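PDB 6SKY: Serine/threonine-protein kinase Tel1 from Chaetomium thermophilum, which probably phosphorylates serine or threonine followed by glutamine in target proteins, using ATP, to switch on checkpoint signalling after DNA damage. Local coordinates for residues M1433-L1438 against A1474-S1479; T1540-H1545 against E1558-L1563; K1567-E1572 against P1579-A1584; V1615-C1620 against P1648-R1653. All coordinates share one frame; numbering follows the deposited sequence.

Overall arrangement
All four contacts lie on one side of the chain's centre, in the alpha solenoid away from the ATP and magnesium sites. Contacts 1, 2 and 3 are buried; contact 4, whose second partner is a loop, is only partly so. Contacts 2 and 3 both use helix 1557-1569, and contact 1 touches each of them through helix 1470-1487. W1569 then carries contact 3 onto helix 1606-1619 of contact 4. No hydrogen bond crosses any of the four. Contact 1 is a CH-pi pair and contact 2 close-set alanine, leucine and asparagine; contact 3 is a cation-pi stack, and contact 4 sets a tryptophan against a leucine and a carboxylate.

Contact 1 of 4, residues M1433-L1438 against A1474-S1479; sequences MLLHSL and AGYALS
G1475 O, one residue before the tyrosine whose ring meets L1435, is held by two donors of S1479: the backbone N at 2.9 Å and the hydroxyl OG at 3.0 Å. The two reach the carbonyl from opposite faces of its plane. On helix 1429-1441 the same pattern recurs, with M1433 O taking both the N and the OG of S1437. Between the two helices the contact is made by Y1476 and L1435. With CG anti to the backbone N (chi1 177°), Y1476 sends its ring across to the other helix. There L1435 CB lies over one face, 4.3 Å from the ring centroid and 27° off the normal, a CH-pi contact. The two side chains run roughly perpendicular, and L1435 CD2 comes to 4.0 Å from Y1476 OH. The backbone adds L1435 O, 3.7 Å from Y1476 CE1. Helix 1448-1461 closes the group, L1458 touching L1435 and T1455 touching Y1476, so three helices of the alpha solenoid meet here. Since each serine hydroxyl bonds back to its own helix and no hydrogen bond spans the gap, cohesion between L1435 and Y1476 probably rests on dispersion and CH-pi attraction.

Contact 2 of 4, residues T1540-H1545 against E1558-L1563; sequences TENAAH and ESNLLL
This is a close approach of two solenoid helices, N1542 and A1543 near the end of helix 1530-1543 meeting N1560 and L1561 in the first turns of helix 1557-1569. The backbones come near, with N1542 CA 5.7 Å from L1561 CA. Asparagine and leucine meet through their first side-chain carbons, N1542 CB lying 4.1 Å from L1561 CB, and L1561 CD2 sits 4.0 Å from A1543 CA and about as far from its CB. L1561 delivers that methyl with CG anti to the backbone N (chi1 -179°) and CD2 turned toward the alanine. Beside this apolar patch the two asparagines cross at about a right angle, their amide planes 62° apart. N1542 OD1 rests 3.5 Å from N1560 CB, touching carbon, while N1542 ND2 bonds back to S1538 O in its own helix. Beyond this contact, R1547 of the linker forms a salt bridge with E1558 OE2, tying the linker to the second helix. A1543 also packs on L1478 and L1481, which places helix 1470-1487 against this pair of helices.

Contact 3 of 4, residues K1567-E1572 against P1579-A1584; sequences KDWGRE and PARDVA
A cation-pi stack joins two helices consecutive in the solenoid, W1569 at the end of helix 1557-1569 receiving R1581 of helix 1578-1588. The guanidinium lies flat on the indole, planes 15° apart, with R1581 CZ 3.9 Å from the centroid of the five-membered ring and almost on its normal. R1581 CD covers the six-membered ring on the same face, its closest approach being 3.6 Å to W1569 CE3. The arginine chain starts out extended and bends at chi3 (51°), which lays NE and the guanidinium along the ring instead of pointing end-on into it. From helix 1606-1619, K1618 presses on the other face of the indole, its CD 3.5 Å from W1569 NE1, while V1615 packs on the tryptophan CB and S1619 at the rim near CZ3. D1568 OD2 stands at the guanidinium edge, 4.2 Å from R1581 NH1, beyond salt-bridge range. Its carboxylate is mainly engaged with the linker between the helices, OD1 accepting from L1575 N. A leucine in place of W1569 is likely to leave the guanidinium without its aromatic platform, free to turn, and to open a gap beside K1618. The positive charge is thus met by a pi face and probably eased, at longer range, by a carboxylate that also accepts a hydrogen bond from the linker backbone.

Contact 4 of 4, residues V1615-C1620 against P1648-R1653; sequences VVWKSC and PEDLLR
W1617 meets L1651 over one face of its indole and D1650 at the edge. L1651 CG sits above the ring plane toward its rim, 3.7 Å from W1617 NE1, and CD2 reaches CZ2 at 3.6 Å; the leucine crosses the indole at about a right angle. D1650 lies near the ring plane, OD2 beside W1617 CD1, with the carboxylate turned 37° from the ring. The ring NE1 is 3.9 Å from D1650 OD2. With CG anti to the backbone N (chi1 170°), W1617 extends its indole from the helix toward the loop. Here a helix of the alpha solenoid, 1606-1619, meets the loop between helices 1627-1644 and 1657-1663, a turn in which L1651 N bonds to P1648 O at 3.1 Å. Replacing W1617 by an alanine is likely to leave L1651 and D1650 without the ring they pack on, and to open a gap between helix and loop. K1618 brings an opposite charge near D1650, NZ 5.7 Å from OD2, too far for a bond but perhaps near enough to favour the charged form of D1650. Further out, W1617 rests on L1637 of helix 1627-1644 and on S2071, while L1651 packs on L2080 of helix 2077-2097, a helix of the FAT region.

Contact 1 of 4, residues M1433-L1438 against A1474-S1479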
loop_
_atom_site.group_PDB
_atom_site.type_symbol
_atom_site.label_atom_id
_atom_site.label_comp_id
_atom_site.label_asym_id
_atom_site.label_seq_id
_atom_site.Cartn_x
_atom_site.Cartn_y
_atom_site.Cartn_z
ATOM N N MET A 1433 41.878 55.846 -29.809
ATOM C CA MET A 1433 42.003 56.589 -28.563
ATOM C C MET A 1433 41.482 58.009 -28.717
ATOM O O MET A 1433 40.738 58.504 -27.864
ATOM C CB MET A 1433 43.457 56.604 -28.109
ATOM C CG MET A 1433 43.705 57.559 -26.975
ATOM S SD MET A 1433 45.180 58.550 -27.195
ATOM C CE MET A 1433 44.966 59.728 -25.871
ATOM N N LEU A 1434 41.855 58.678 -29.810
ATOM C CA LEU A 1434 41.445 60.062 -30.009
ATOM C C LEU A 1434 39.939 60.171 -30.179
ATOM O O LEU A 1434 39.300 61.044 -29.582
ATOM C CB LEU A 1434 42.168 60.654 -31.215
ATOM C CG LEU A 1434 43.608 61.088 -30.967
ATOM C CD1 LEU A 1434 44.278 61.474 -32.259
ATOM C CD2 LEU A 1434 43.630 62.242 -29.992
ATOM N N LEU A 1435 39.351 59.301 -31.000
ATOM C CA LEU A 1435 37.903 59.320 -31.166
ATOM C C LEU A 1435 37.199 59.097 -29.834
ATOM O O LEU A 1435 36.331 59.885 -29.431
ATOM C CB LEU A 1435 37.483 58.263 -32.182
ATOM C CG LEU A 1435 37.904 58.495 -33.630
ATOM C CD1 LEU A 1435 37.501 57.330 -34.497
ATOM C CD2 LEU A 1435 37.286 59.762 -34.147
ATOM N N HIS A 1436 37.568 58.022 -29.135
ATOM C CA HIS A 1436 36.912 57.673 -27.886
ATOM C C HIS A 1436 37.126 58.722 -26.808
ATOM O O HIS A 1436 36.324 58.801 -25.874
ATOM C CB HIS A 1436 37.419 56.310 -27.423
ATOM C CG HIS A 1436 36.800 55.826 -26.150
ATOM N ND1 HIS A 1436 37.344 56.085 -24.911
ATOM C CD2 HIS A 1436 35.692 55.082 -25.926
ATOM C CE1 HIS A 1436 36.594 55.529 -23.978
ATOM N NE2 HIS A 1436 35.585 54.916 -24.567
ATOM N N SER A 1437 38.176 59.532 -26.909
ATOM C CA SER A 1437 38.398 60.572 -25.915
ATOM C C SER A 1437 37.673 61.868 -26.251
ATOM O O SER A 1437 37.193 62.557 -25.347
ATOM C CB SER A 1437 39.892 60.842 -25.767
ATOM O OG SER A 1437 40.595 59.636 -25.542
ATOM N N LEU A 1438 37.591 62.225 -27.533
ATOM C CA LEU A 1438 36.852 63.419 -27.923
ATOM C C LEU A 1438 35.351 63.230 -27.795
ATOM O O LEU A 1438 34.618 64.226 -27.722
ATOM C CB LEU A 1438 37.193 63.807 -29.358
ATOM C CG LEU A 1438 38.633 64.227 -29.603
ATOM C CD1 LEU A 1438 38.909 64.293 -31.086
ATOM C CD2 LEU A 1438 38.896 65.557 -28.940
ATOM N N ALA A 1474 31.282 49.910 -34.900
ATOM C CA ALA A 1474 29.925 49.648 -34.437
ATOM C C ALA A 1474 29.686 50.266 -33.067
ATOM O O ALA A 1474 28.726 51.019 -32.868
ATOM C CB ALA A 1474 29.670 48.145 -34.397
ATOM N N GLY A 1475 30.561 49.964 -32.110
ATOM C CA GLY A 1475 30.388 50.494 -30.772
ATOM C C GLY A 1475 30.553 51.998 -30.712
ATOM O O GLY A 1475 29.798 52.685 -30.018
ATOM N N TYR A 1476 31.538 52.532 -31.435
ATOM C CA TYR A 1476 31.728 53.976 -31.439
ATOM C C TYR A 1476 30.527 54.685 -32.040
ATOM O O TYR A 1476 30.072 55.702 -31.512
ATOM C CB TYR A 1476 32.996 54.346 -32.199
ATOM C CG TYR A 1476 33.186 55.833 -32.290
ATOM C CD1 TYR A 1476 33.546 56.567 -31.177
ATOM C CD2 TYR A 1476 32.984 56.505 -33.482
ATOM C CE1 TYR A 1476 33.705 57.918 -31.246
ATOM C CE2 TYR A 1476 33.140 57.859 -33.559
ATOM C CZ TYR A 1476 33.501 58.561 -32.438
ATOM O OH TYR A 1476 33.665 59.917 -32.503
ATOM N N ALA A 1477 29.993 54.156 -33.140
ATOM C CA ALA A 1477 28.821 54.745 -33.766
ATOM C C ALA A 1477 27.622 54.701 -32.835
ATOM O O ALA A 1477 26.902 55.691 -32.690
ATOM C CB ALA A 1477 28.514 54.012 -35.067
ATOM N N LEU A 1478 27.387 53.555 -32.198
ATOM C CA LEU A 1478 26.264 53.448 -31.275
ATOM C C LEU A 1478 26.380 54.462 -30.146
ATOM O O LEU A 1478 25.438 55.215 -29.875
ATOM C CB LEU A 1478 26.182 52.029 -30.724
ATOM C CG LEU A 1478 25.139 51.757 -29.651
ATOM C CD1 LEU A 1478 23.785 52.248 -30.089
ATOM C CD2 LEU A 1478 25.095 50.280 -29.381
ATOM N N SER A 1479 27.540 54.507 -29.486
ATOM C CA SER A 1479 27.711 55.423 -28.365
ATOM C C SER A 1479 27.594 56.872 -28.808
ATOM O O SER A 1479 26.972 57.691 -28.123
ATOM C CB SER A 1479 29.060 55.184 -27.695
ATOM O OG SER A 1479 29.195 53.839 -27.287
#

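Contact 2 of 4, residues T1540-H1545 against E1558-L1563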
loop_
_atom_site.group_PDB
_atom_site.type_symbol
_atom_site.label_atom_id
_atom_site.label_comp_id
_atom_site.label_asym_id
_atom_site.label_seq_id
_atom_site.Cartn_x
_atom_site.Cartn_y
_atom_site.Cartn_z
ATOM N N THR A 1540 23.118 50.553 -36.569
ATOM C CA THR A 1540 23.408 51.934 -36.938
ATOM C C THR A 1540 22.149 52.672 -37.376
ATOM O O THR A 1540 21.888 53.799 -36.931
ATOM C CB THR A 1540 24.457 51.960 -38.042
ATOM O OG1 THR A 1540 24.050 51.084 -39.099
ATOM C CG2 THR A 1540 25.790 51.495 -37.503
ATOM N N GLU A 1541 21.344 52.049 -38.240
ATOM C CA GLU A 1541 20.164 52.725 -38.759
ATOM C C GLU A 1541 19.150 53.004 -37.658
ATOM O O GLU A 1541 18.606 54.110 -37.574
ATOM C CB GLU A 1541 19.536 51.898 -39.876
ATOM C CG GLU A 1541 18.104 52.279 -40.186
ATOM C CD GLU A 1541 17.925 53.763 -40.463
ATOM O OE1 GLU A 1541 18.839 54.387 -41.042
ATOM O OE2 GLU A 1541 16.864 54.305 -40.093
ATOM N N ASN A 1542 18.877 52.020 -36.802
ATOM C CA ASN A 1542 17.905 52.247 -35.744
ATOM C C ASN A 1542 18.418 53.262 -34.734
ATOM O O ASN A 1542 17.642 54.075 -34.224
ATOM C CB ASN A 1542 17.549 50.929 -35.066
ATOM C CG ASN A 1542 16.866 49.961 -36.006
ATOM O OD1 ASN A 1542 15.705 50.136 -36.354
ATOM N ND2 ASN A 1542 17.585 48.931 -36.419
ATOM N N ALA A 1543 19.724 53.255 -34.450
ATOM C CA ALA A 1543 20.276 54.256 -33.545
ATOM C C ALA A 1543 20.179 55.656 -34.129
ATOM O O ALA A 1543 20.039 56.629 -33.381
ATOM C CB ALA A 1543 21.729 53.924 -33.216
ATOM N N ALA A 1544 20.248 55.781 -35.452
ATOM C CA ALA A 1544 20.183 57.097 -36.071
ATOM C C ALA A 1544 18.841 57.795 -35.882
ATOM O O ALA A 1544 18.756 59.000 -36.135
ATOM C CB ALA A 1544 20.494 56.983 -37.562
ATOM N N HIS A 1545 17.797 57.088 -35.438
ATOM C CA HIS A 1545 16.455 57.657 -35.400
ATOM C C HIS A 1545 15.724 57.430 -34.085
ATOM O O HIS A 1545 14.507 57.630 -34.032
ATOM C CB HIS A 1545 15.609 57.097 -36.545
ATOM C CG HIS A 1545 16.113 57.469 -37.901
ATOM N ND1 HIS A 1545 16.861 56.612 -38.678
ATOM C CD2 HIS A 1545 15.987 58.612 -38.614
ATOM C CE1 HIS A 1545 17.171 57.209 -39.814
ATOM N NE2 HIS A 1545 16.652 58.423 -39.801
ATOM N N GLU A 1558 13.341 52.295 -31.094
ATOM C CA GLU A 1558 13.973 51.969 -29.823
ATOM C C GLU A 1558 13.877 50.482 -29.524
ATOM O O GLU A 1558 14.832 49.886 -29.018
ATOM C CB GLU A 1558 13.336 52.781 -28.700
ATOM C CG GLU A 1558 13.328 54.279 -28.929
ATOM C CD GLU A 1558 12.219 54.732 -29.855
ATOM O OE1 GLU A 1558 11.686 53.897 -30.609
ATOM O OE2 GLU A 1558 11.878 55.929 -29.835
ATOM N N SER A 1559 12.748 49.858 -29.847
ATOM C CA SER A 1559 12.608 48.440 -29.554
ATOM C C SER A 1559 13.414 47.585 -30.519
ATOM O O SER A 1559 13.970 46.561 -30.119
ATOM C CB SER A 1559 11.144 48.036 -29.586
ATOM O OG SER A 1559 10.640 48.100 -30.899
ATOM N N ASN A 1560 13.497 47.987 -31.789
ATOM C CA ASN A 1560 14.371 47.280 -32.720
ATOM C C ASN A 1560 15.824 47.390 -32.289
ATOM O O ASN A 1560 16.579 46.416 -32.369
ATOM C CB ASN A 1560 14.196 47.826 -34.133
ATOM C CG ASN A 1560 12.815 47.581 -34.682
ATOM O OD1 ASN A 1560 12.178 46.579 -34.366
ATOM N ND2 ASN A 1560 12.338 48.498 -35.511
ATOM N N LEU A 1561 16.229 48.560 -31.801
ATOM C CA LEU A 1561 17.595 48.717 -31.322
ATOM C C LEU A 1561 17.851 47.868 -30.084
ATOM O O LEU A 1561 18.896 47.220 -29.980
ATOM C CB LEU A 1561 17.880 50.185 -31.034
ATOM C CG LEU A 1561 19.289 50.484 -30.544
ATOM C CD1 LEU A 1561 20.302 49.957 -31.527
ATOM C CD2 LEU A 1561 19.451 51.965 -30.356
ATOM N N LEU A 1562 16.918 47.870 -29.129
ATOM C CA LEU A 1562 17.075 47.042 -27.939
ATOM C C LEU A 1562 17.165 45.571 -28.304
ATOM O O LEU A 1562 18.007 44.842 -27.773
ATOM C CB LEU A 1562 15.913 47.278 -26.980
ATOM C CG LEU A 1562 15.888 46.455 -25.694
ATOM C CD1 LEU A 1562 16.981 46.897 -24.757
ATOM C CD2 LEU A 1562 14.545 46.564 -25.024
ATOM N N LEU A 1563 16.309 45.119 -29.215
ATOM C CA LEU A 1563 16.335 43.722 -29.623
ATOM C C LEU A 1563 17.634 43.379 -30.332
ATOM O O LEU A 1563 18.175 42.287 -30.141
ATOM C CB LEU A 1563 15.137 43.425 -30.518
ATOM C CG LEU A 1563 14.609 41.996 -30.464
ATOM C CD1 LEU A 1563 14.072 41.694 -29.075
ATOM C CD2 LEU A 1563 13.547 41.795 -31.527
#

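Contact 3 of 4, residues K1567-E1572 against P1579-A1584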
loop_
_atom_site.group_PDB
_atom_site.type_symbol
_atom_site.label_atom_id
_atom_site.label_comp_id
_atom_site.label_asym_id
_atom_site.label_seq_id
_atom_site.Cartn_x
_atom_site.Cartn_y
_atom_site.Cartn_z
ATOM N N LYS A 1567 20.136 40.568 -28.913
ATOM C CA LYS A 1567 20.496 39.454 -29.779
ATOM C C LYS A 1567 21.994 39.406 -30.045
ATOM O O LYS A 1567 22.568 38.320 -30.163
ATOM C CB LYS A 1567 19.713 39.564 -31.084
ATOM C CG LYS A 1567 20.069 38.554 -32.144
ATOM C CD LYS A 1567 19.162 38.735 -33.351
ATOM C CE LYS A 1567 19.485 37.739 -34.451
ATOM N NZ LYS A 1567 18.526 37.833 -35.587
ATOM N N ASP A 1568 22.642 40.568 -30.132
ATOM C CA ASP A 1568 24.082 40.618 -30.342
ATOM C C ASP A 1568 24.846 40.236 -29.085
ATOM O O ASP A 1568 25.933 39.660 -29.173
ATOM C CB ASP A 1568 24.476 42.019 -30.799
ATOM C CG ASP A 1568 25.969 42.224 -30.832
ATOM O OD1 ASP A 1568 26.602 41.814 -31.825
ATOM O OD2 ASP A 1568 26.509 42.800 -29.868
ATOM N N TRP A 1569 24.298 40.559 -27.916
ATOM C CA TRP A 1569 24.958 40.238 -26.656
ATOM C C TRP A 1569 25.175 38.740 -26.520
ATOM O O TRP A 1569 26.269 38.289 -26.170
ATOM C CB TRP A 1569 24.117 40.774 -25.506
ATOM C CG TRP A 1569 24.787 40.832 -24.199
ATOM C CD1 TRP A 1569 25.891 40.153 -23.809
ATOM C CD2 TRP A 1569 24.391 41.630 -23.089
ATOM N NE1 TRP A 1569 26.212 40.476 -22.518
ATOM C CE2 TRP A 1569 25.303 41.387 -22.055
ATOM C CE3 TRP A 1569 23.352 42.534 -22.874
ATOM C CZ2 TRP A 1569 25.207 42.009 -20.825
ATOM C CZ3 TRP A 1569 23.260 43.148 -21.657
ATOM C CH2 TRP A 1569 24.179 42.886 -20.644
ATOM N N GLY A 1570 24.143 37.951 -26.792
ATOM C CA GLY A 1570 24.300 36.515 -26.748
ATOM C C GLY A 1570 24.756 35.971 -28.082
ATOM O O GLY A 1570 23.937 35.703 -28.964
ATOM N N ARG A 1571 26.063 35.784 -28.222
ATOM C CA ARG A 1571 26.699 35.343 -29.459
ATOM C C ARG A 1571 28.144 34.998 -29.130
ATOM O O ARG A 1571 28.596 35.155 -27.992
ATOM C CB ARG A 1571 26.633 36.409 -30.552
ATOM C CG ARG A 1571 25.519 36.221 -31.553
ATOM C CD ARG A 1571 25.487 37.374 -32.528
ATOM N NE ARG A 1571 24.196 37.499 -33.191
ATOM C CZ ARG A 1571 23.884 38.480 -34.031
ATOM N NH1 ARG A 1571 24.773 39.421 -34.311
ATOM N NH2 ARG A 1571 22.684 38.521 -34.590
ATOM N N GLU A 1572 28.871 34.535 -30.142
ATOM C CA GLU A 1572 30.293 34.241 -30.018
ATOM C C GLU A 1572 31.176 35.286 -30.675
ATOM O O GLU A 1572 32.242 35.607 -30.149
ATOM C CB GLU A 1572 30.601 32.868 -30.622
ATOM C CG GLU A 1572 32.044 32.413 -30.437
ATOM C CD GLU A 1572 32.353 31.127 -31.181
ATOM O OE1 GLU A 1572 31.587 30.768 -32.100
ATOM O OE2 GLU A 1572 33.362 30.474 -30.846
ATOM N N PRO A 1579 31.445 48.573 -22.828
ATOM C CA PRO A 1579 31.144 49.999 -22.614
ATOM C C PRO A 1579 30.096 50.558 -23.561
ATOM O O PRO A 1579 29.200 51.284 -23.118
ATOM C CB PRO A 1579 32.505 50.674 -22.818
ATOM C CG PRO A 1579 33.493 49.612 -22.580
ATOM C CD PRO A 1579 32.878 48.361 -23.084
ATOM N N ALA A 1580 30.187 50.249 -24.855
ATOM C CA ALA A 1580 29.210 50.767 -25.808
ATOM C C ALA A 1580 27.824 50.215 -25.527
ATOM O O ALA A 1580 26.829 50.950 -25.565
ATOM C CB ALA A 1580 29.635 50.424 -27.230
ATOM N N ARG A 1581 27.743 48.917 -25.247
ATOM C CA ARG A 1581 26.467 48.311 -24.906
ATOM C C ARG A 1581 25.900 48.903 -23.625
ATOM O O ARG A 1581 24.690 49.124 -23.520
ATOM C CB ARG A 1581 26.641 46.804 -24.780
ATOM C CG ARG A 1581 25.385 46.062 -24.482
ATOM C CD ARG A 1581 25.594 44.595 -24.699
ATOM N NE ARG A 1581 26.780 44.108 -24.012
ATOM C CZ ARG A 1581 27.786 43.494 -24.618
ATOM N NH1 ARG A 1581 27.743 43.285 -25.925
ATOM N NH2 ARG A 1581 28.827 43.077 -23.917
ATOM N N ASP A 1582 26.761 49.183 -22.642
ATOM C CA ASP A 1582 26.296 49.796 -21.402
ATOM C C ASP A 1582 25.771 51.201 -21.643
ATOM O O ASP A 1582 24.762 51.597 -21.054
ATOM C CB ASP A 1582 27.414 49.818 -20.365
ATOM C CG ASP A 1582 27.644 48.461 -19.715
ATOM O OD1 ASP A 1582 26.892 47.515 -20.019
ATOM O OD2 ASP A 1582 28.582 48.338 -18.899
ATOM N N VAL A 1583 26.431 51.968 -22.510
ATOM C CA VAL A 1583 25.949 53.310 -22.841
ATOM C C VAL A 1583 24.579 53.235 -23.504
ATOM O O VAL A 1583 23.642 53.952 -23.128
ATOM C CB VAL A 1583 26.963 54.037 -23.740
ATOM C CG1 VAL A 1583 26.350 55.302 -24.308
ATOM C CG2 VAL A 1583 28.219 54.358 -22.961
ATOM N N ALA A 1584 24.447 52.364 -24.505
ATOM C CA ALA A 1584 23.174 52.230 -25.202
ATOM C C ALA A 1584 22.063 51.807 -24.254
ATOM O O ALA A 1584 20.961 52.365 -24.289
ATOM C CB ALA A 1584 23.306 51.226 -26.339
#

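Contact 4 of 4, residues V1615-C1620 against P1648-R1653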
loop_
_atom_site.group_PDB
_atom_site.type_symbol
_atom_site.label_atom_id
_atom_site.label_comp_id
_atom_site.label_asym_id
_atom_site.label_seq_id
_atom_site.Cartn_x
_atom_site.Cartn_y
_atom_site.Cartn_z
ATOM N N VAL A 1615 19.792 36.583 -21.956
ATOM C CA VAL A 1615 20.357 37.899 -22.215
ATOM C C VAL A 1615 19.565 38.978 -21.496
ATOM O O VAL A 1615 20.135 39.962 -21.020
ATOM C CB VAL A 1615 20.423 38.154 -23.727
ATOM C CG1 VAL A 1615 21.073 39.473 -23.994
ATOM C CG2 VAL A 1615 21.194 37.050 -24.399
ATOM N N VAL A 1616 18.246 38.818 -21.392
ATOM C CA VAL A 1616 17.470 39.817 -20.668
ATOM C C VAL A 1616 17.783 39.776 -19.181
ATOM O O VAL A 1616 17.781 40.813 -18.517
ATOM C CB VAL A 1616 15.971 39.636 -20.942
ATOM C CG1 VAL A 1616 15.162 40.529 -20.046
ATOM C CG2 VAL A 1616 15.678 39.966 -22.377
ATOM N N TRP A 1617 18.078 38.602 -18.628
ATOM C CA TRP A 1617 18.531 38.567 -17.244
ATOM C C TRP A 1617 19.915 39.178 -17.105
ATOM O O TRP A 1617 20.173 39.937 -16.167
ATOM C CB TRP A 1617 18.536 37.143 -16.704
ATOM C CG TRP A 1617 19.213 37.071 -15.388
ATOM C CD1 TRP A 1617 20.378 36.438 -15.101
ATOM C CD2 TRP A 1617 18.788 37.697 -14.179
ATOM N NE1 TRP A 1617 20.699 36.615 -13.784
ATOM C CE2 TRP A 1617 19.735 37.388 -13.196
ATOM C CE3 TRP A 1617 17.690 38.484 -13.831
ATOM C CZ2 TRP A 1617 19.620 37.837 -11.892
ATOM C CZ3 TRP A 1617 17.580 38.926 -12.544
ATOM C CH2 TRP A 1617 18.534 38.603 -11.588
ATOM N N LYS A 1618 20.823 38.849 -18.020
ATOM C CA LYS A 1618 22.143 39.463 -18.012
ATOM C C LYS A 1618 22.052 40.979 -18.059
ATOM O O LYS A 1618 22.894 41.671 -17.482
ATOM C CB LYS A 1618 22.948 38.948 -19.194
ATOM C CG LYS A 1618 24.396 38.708 -18.909
ATOM C CD LYS A 1618 25.071 38.160 -20.137
ATOM C CE LYS A 1618 24.391 36.899 -20.596
ATOM N NZ LYS A 1618 24.948 36.428 -21.881
ATOM N N SER A 1619 21.037 41.508 -18.736
ATOM C CA SER A 1619 20.880 42.951 -18.851
ATOM C C SER A 1619 20.392 43.565 -17.551
ATOM O O SER A 1619 20.953 44.556 -17.075
ATOM C CB SER A 1619 19.917 43.273 -19.983
ATOM O OG SER A 1619 19.431 44.589 -19.857
ATOM N N CYS A 1620 19.344 43.000 -16.957
ATOM C CA CYS A 1620 18.784 43.577 -15.742
ATOM C C CYS A 1620 19.586 43.153 -14.523
ATOM O O CYS A 1620 19.028 42.677 -13.532
ATOM C CB CYS A 1620 17.315 43.194 -15.577
ATOM S SG CYS A 1620 16.968 41.446 -15.534
ATOM N N PRO A 1648 17.654 30.302 -15.858
ATOM C CA PRO A 1648 18.849 30.766 -16.570
ATOM C C PRO A 1648 20.110 30.447 -15.782
ATOM O O PRO A 1648 20.161 30.610 -14.564
ATOM C CB PRO A 1648 18.624 32.276 -16.700
ATOM C CG PRO A 1648 17.538 32.598 -15.738
ATOM C CD PRO A 1648 16.682 31.387 -15.666
ATOM N N GLU A 1649 21.139 29.992 -16.495
ATOM C CA GLU A 1649 22.300 29.391 -15.855
ATOM C C GLU A 1649 23.184 30.393 -15.134
ATOM O O GLU A 1649 24.035 29.978 -14.346
ATOM C CB GLU A 1649 23.121 28.635 -16.890
ATOM C CG GLU A 1649 22.283 27.743 -17.780
ATOM C CD GLU A 1649 23.114 26.750 -18.565
ATOM O OE1 GLU A 1649 24.357 26.794 -18.451
ATOM O OE2 GLU A 1649 22.523 25.923 -19.293
ATOM N N ASP A 1650 23.022 31.689 -15.380
ATOM C CA ASP A 1650 23.776 32.666 -14.611
ATOM C C ASP A 1650 23.337 32.685 -13.156
ATOM O O ASP A 1650 24.134 33.009 -12.271
ATOM C CB ASP A 1650 23.621 34.051 -15.226
ATOM C CG ASP A 1650 22.920 34.019 -16.567
ATOM O OD1 ASP A 1650 22.956 32.968 -17.239
ATOM O OD2 ASP A 1650 22.330 35.046 -16.953
ATOM N N LEU A 1651 22.079 32.346 -12.892
ATOM C CA LEU A 1651 21.547 32.320 -11.540
ATOM C C LEU A 1651 21.947 31.074 -10.769
ATOM O O LEU A 1651 21.783 31.044 -9.548
ATOM C CB LEU A 1651 20.026 32.426 -11.583
ATOM C CG LEU A 1651 19.461 33.830 -11.734
ATOM C CD1 LEU A 1651 17.997 33.785 -12.066
ATOM C CD2 LEU A 1651 19.673 34.566 -10.452
ATOM N N LEU A 1652 22.474 30.058 -11.443
ATOM C CA LEU A 1652 22.803 28.794 -10.808
ATOM C C LEU A 1652 24.283 28.628 -10.507
ATOM O O LEU A 1652 24.641 27.712 -9.763
ATOM C CB LEU A 1652 22.347 27.631 -11.687
ATOM C CG LEU A 1652 20.845 27.466 -11.869
ATOM C CD1 LEU A 1652 20.561 26.368 -12.866
ATOM C CD2 LEU A 1652 20.213 27.163 -10.539
ATOM N N ARG A 1653 25.148 29.464 -11.068
ATOM C CA ARG A 1653 26.576 29.339 -10.827
ATOM C C ARG A 1653 26.947 29.982 -9.503
ATOM O O ARG A 1653 26.388 31.009 -9.119
ATOM C CB ARG A 1653 27.373 29.979 -11.956
ATOM C CG ARG A 1653 27.481 29.119 -13.191
ATOM C CD ARG A 1653 28.446 29.734 -14.167
ATOM N NE ARG A 1653 28.208 31.164 -14.307
ATOM C CZ ARG A 1653 27.606 31.723 -15.349
ATOM N NH1 ARG A 1653 27.189 30.973 -16.358
ATOM N NH2 ARG A 1653 27.433 33.037 -15.386
#